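Putative pyrroline carboxylate reductase (Streptococcus pyogenes, PDB 2AHR) probably catalyses the reduction of 1-pyrroline-5-carboxylate to L-proline with NADPH or NADH, the final step of proline biosynthesis. Local coordinates at residues Phe158-Phe161 with Thr162-Gly166; Ile249-Thr252 with Ile253-Ala256. All coordinates share one frame; numbering follows the deposited sequence.

In the fold
Both contacts are short helical stretches of the dimerisation region, and they lie against each other, their centres about 9 Å apart: interaction 1 in the opening turns of helix 158-185, interaction 2 near the end of helix 241-258. The two helices meet where Ala163 CB packs on Ile253 CG1 at 3.8 Å and Asp159 OD1 lies 3.5 Å from Ala256 CB. Interaction 1 is the more buried; its chemistry is a doubly used carbonyl and an aromatic face, beside the strands of the Rossmann-type domain and NADP. Interaction 2 is only partly buried, adding a water-linked Lys251-Asp254 pair and a sodium ligand. Both also touch the second subunit.

Interaction 1: residues Phe158-Phe161 with Thr162-Gly166; sequences FDTF and TALAG
Phe158 O and Thr162 share two hydrogen bonds in the first turns of helix 158-185, the long helix that leads from the Rossmann-type nucleotide-binding domain into the dimerisation region. Thr162 N donates to Phe158 O at 2.8 Å, the regular i to i+4 bond of an alpha helix, and Thr162 OG1 donates to the same oxygen at 2.6 Å. The two donors reach the carbonyl from opposite faces of its plane. With chi1 at -58°, OG1 stands beside its own backbone N, which brings it within bonding distance of the same carbonyl the N uses. A water extends the link: it donates to Thr162 OG1 and, at 2.6 Å, to Asp159 OD1, tying two side chains three residues apart and fixing the hydroxyl further.

Backbone bonds from Ala163 N to Asp159 O, Leu164 N to Thr160 O and Ala165 N to Phe161 O continue the alpha pattern. The same residues form a wider pi-type turn, 162-166, in which the i to i+4 bond from Gly166 N to Thr162 O is weak; Gly166 itself touches the bound NADP. Thr160 OG1 points elsewhere, to Asn186 O of the second subunit.

The apolar part is a CH-pi contact one turn along. Phe161 has CG anti to the backbone N (chi1 -174°), which leans the ring toward the next turn, where Ala165 CB sits over one face, 3.9 Å from the centroid of the Phe161 ring and 29° off its normal. Met112 and Ala125 of the sheet also touch the Phe161 side chain, while Ile196 of the second subunit packs on both Phe161 and Ala165. Within the ring, the closest atom to Ala165 CB is Phe161 CE2, at 3.5 Å.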
# COMPACT_ATOMS: atom_id res chain seq x y z
N PHE E 158 -24.56 -7.13 23.57
CA PHE E 158 -23.56 -6.82 24.60
C PHE E 158 -22.15 -6.66 24.09
O PHE E 158 -21.41 -5.84 24.61
CB PHE E 158 -23.61 -7.81 25.76
CG PHE E 158 -24.23 -7.23 27.00
CD1 PHE E 158 -25.56 -6.77 26.97
CD2 PHE E 158 -23.49 -7.09 28.17
CE1 PHE E 158 -26.15 -6.21 28.09
CE2 PHE E 158 -24.07 -6.55 29.31
CZ PHE E 158 -25.42 -6.10 29.27
N ASP E 159 -21.78 -7.44 23.08
CA ASP E 159 -20.41 -7.39 22.52
C ASP E 159 -20.17 -6.07 21.77
O ASP E 159 -19.11 -5.47 21.90
CB ASP E 159 -20.15 -8.59 21.59
CG ASP E 159 -19.90 -9.90 22.34
OD1 ASP E 159 -19.69 -9.91 23.58
OD2 ASP E 159 -19.92 -10.93 21.67
N THR E 160 -21.15 -5.64 20.98
CA THR E 160 -21.13 -4.34 20.33
C THR E 160 -21.13 -3.19 21.34
O THR E 160 -20.43 -2.21 21.13
CB THR E 160 -22.35 -4.18 19.35
OG1 THR E 160 -22.38 -5.28 18.45
CG2 THR E 160 -22.25 -2.90 18.54
N PHE E 161 -21.89 -3.31 22.43
CA PHE E 161 -21.91 -2.26 23.45
C PHE E 161 -20.55 -2.24 24.17
O PHE E 161 -20.04 -1.18 24.50
CB PHE E 161 -23.05 -2.49 24.46
CG PHE E 161 -23.24 -1.37 25.45
CD1 PHE E 161 -24.26 -0.43 25.28
CD2 PHE E 161 -22.42 -1.27 26.57
CE1 PHE E 161 -24.45 0.59 26.20
CE2 PHE E 161 -22.58 -0.24 27.51
CZ PHE E 161 -23.60 0.70 27.33
N THR E 162 -19.98 -3.41 24.42
CA THR E 162 -18.61 -3.51 24.97
C THR E 162 -17.62 -2.67 24.16
O THR E 162 -16.75 -1.99 24.73
CB THR E 162 -18.15 -4.98 24.99
OG1 THR E 162 -19.07 -5.75 25.78
CG2 THR E 162 -16.71 -5.12 25.55
N ALA E 163 -17.75 -2.69 22.83
CA ALA E 163 -16.87 -1.91 21.96
C ALA E 163 -17.22 -0.42 21.97
O ALA E 163 -16.32 0.43 22.01
CB ALA E 163 -16.90 -2.47 20.49
N LEU E 164 -18.51 -0.09 21.87
CA LEU E 164 -18.92 1.30 21.77
C LEU E 164 -18.75 2.08 23.05
O LEU E 164 -18.54 3.30 23.00
CB LEU E 164 -20.39 1.41 21.36
CG LEU E 164 -20.77 0.95 19.96
CD1 LEU E 164 -22.26 1.28 19.78
CD2 LEU E 164 -19.92 1.64 18.91
N ALA E 165 -18.84 1.41 24.19
CA ALA E 165 -18.87 2.12 25.48
C ALA E 165 -17.76 1.67 26.40
O ALA E 165 -17.23 2.46 27.16
CB ALA E 165 -20.22 1.91 26.17
N GLY E 166 -17.46 0.38 26.36
CA GLY E 166 -16.50 -0.24 27.29
C GLY E 166 -15.07 0.01 26.90
O GLY E 166 -14.23 0.39 27.75
O HOH W 1 -19.28 -8.64 25.86

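Interaction 2: residues Ile249-Thr252 with Ile253-Ala256; sequences IDKT and IDKA. With NA (sodium ion), chain R.
The sodium site at the C-terminal end of helix 241-258 takes one ligand from this contact, a two-turn alpha-helical stretch in which the carbonyls of Ile249-Thr252 accept from the amides of Ile253-Ala256. Four successive i to i+4 bonds define it: Ile253 N to Ile249 O, Asp254 N to Asp250 O at 2.8 Å, Lys255 N to Lys251 O, and Ala256 N to Thr252 O at 3.0 Å. The last fixes the amide of Ala256, the residue whose carbonyl oxygen binds the metal.

On the buried side, Ile249 CG2 meets Ile253 CD1 at 3.9 Å, the two side chains crossing at a slant. The extended chi2 of Ile253 (179°) carries CD1 away from its own backbone, toward helix 158-185, where this residue packs on Thr160 and Ala163.

At the exposed side, the charged ends of Lys251 and Asp254 stay apart, NZ to OD2 being 5.1 Å, and a water bridges them: it accepts from Lys251 NZ and donates to Asp254 OD2 at 2.8 Å. Both carboxylate oxygens of Asp250 are held by the second subunit: OD2 in a salt bridge with its Lys185 NZ, OD1 in a hydrogen bond with its Asn186 ND2.

Gly92, Lys257 and Leu259 supply the remaining protein ligands of the sodium ion through their backbone oxygens; two waters bind it at 2.4 Å, and Ala256 O coordinates the ion at 2.5 Å.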
# COMPACT_ATOMS: atom_id res chain seq x y z
N ILE E 249 -13.26 -1.40 15.89
CA ILE E 249 -14.44 -1.85 16.59
C ILE E 249 -14.73 -3.30 16.24
O ILE E 249 -15.06 -4.09 17.13
CB ILE E 249 -15.65 -0.93 16.27
CG1 ILE E 249 -15.46 0.46 16.88
CG2 ILE E 249 -16.97 -1.58 16.71
CD1 ILE E 249 -15.43 0.47 18.43
N ASP E 250 -14.64 -3.65 14.95
CA ASP E 250 -14.73 -5.06 14.51
C ASP E 250 -13.76 -5.98 15.26
O ASP E 250 -14.16 -7.04 15.76
CB ASP E 250 -14.49 -5.18 12.99
CG ASP E 250 -15.74 -4.76 12.15
OD1 ASP E 250 -16.81 -4.50 12.74
OD2 ASP E 250 -15.64 -4.67 10.90
N LYS E 251 -12.49 -5.58 15.34
CA LYS E 251 -11.49 -6.38 16.08
C LYS E 251 -11.84 -6.52 17.55
O LYS E 251 -11.61 -7.57 18.15
CB LYS E 251 -10.08 -5.79 15.94
CG LYS E 251 -9.45 -6.11 14.59
CD LYS E 251 -9.08 -7.59 14.51
CE LYS E 251 -8.04 -7.91 13.43
NZ LYS E 251 -7.65 -9.38 13.43
N THR E 252 -12.41 -5.46 18.12
CA THR E 252 -12.81 -5.48 19.53
C THR E 252 -13.93 -6.50 19.73
O THR E 252 -13.90 -7.30 20.67
CB THR E 252 -13.26 -4.08 20.01
OG1 THR E 252 -12.27 -3.11 19.64
CG2 THR E 252 -13.47 -4.07 21.54
N ILE E 253 -14.92 -6.45 18.83
CA ILE E 253 -16.05 -7.35 18.87
C ILE E 253 -15.60 -8.80 18.62
O ILE E 253 -16.06 -9.73 19.32
CB ILE E 253 -17.14 -6.89 17.85
CG1 ILE E 253 -17.70 -5.51 18.28
CG2 ILE E 253 -18.27 -7.92 17.72
CD1 ILE E 253 -18.73 -4.96 17.34
N ASP E 254 -14.72 -9.01 17.64
CA ASP E 254 -14.16 -10.35 17.36
C ASP E 254 -13.53 -10.94 18.64
O ASP E 254 -13.73 -12.11 18.95
CB ASP E 254 -13.05 -10.31 16.30
CG ASP E 254 -13.57 -10.15 14.90
OD1 ASP E 254 -14.79 -10.28 14.65
OD2 ASP E 254 -12.71 -9.89 14.02
N LYS E 255 -12.78 -10.12 19.36
CA LYS E 255 -12.14 -10.60 20.58
C LYS E 255 -13.18 -10.95 21.62
O LYS E 255 -13.09 -11.99 22.26
CB LYS E 255 -11.17 -9.56 21.15
CG LYS E 255 -10.48 -10.04 22.44
CD LYS E 255 -9.50 -11.20 22.10
CE LYS E 255 -8.80 -11.71 23.35
NZ LYS E 255 -7.76 -12.69 22.94
N ALA E 256 -14.18 -10.08 21.80
CA ALA E 256 -15.26 -10.37 22.73
C ALA E 256 -15.89 -11.71 22.34
O ALA E 256 -16.12 -12.55 23.22
CB ALA E 256 -16.31 -9.21 22.76
NA NA R . -17.62 -14.51 23.80
O HOH W 2 -10.09 -10.72 14.56
O HOH W 3 -19.64 -13.50 23.03
O HOH W 4 -19.23 -16.22 23.21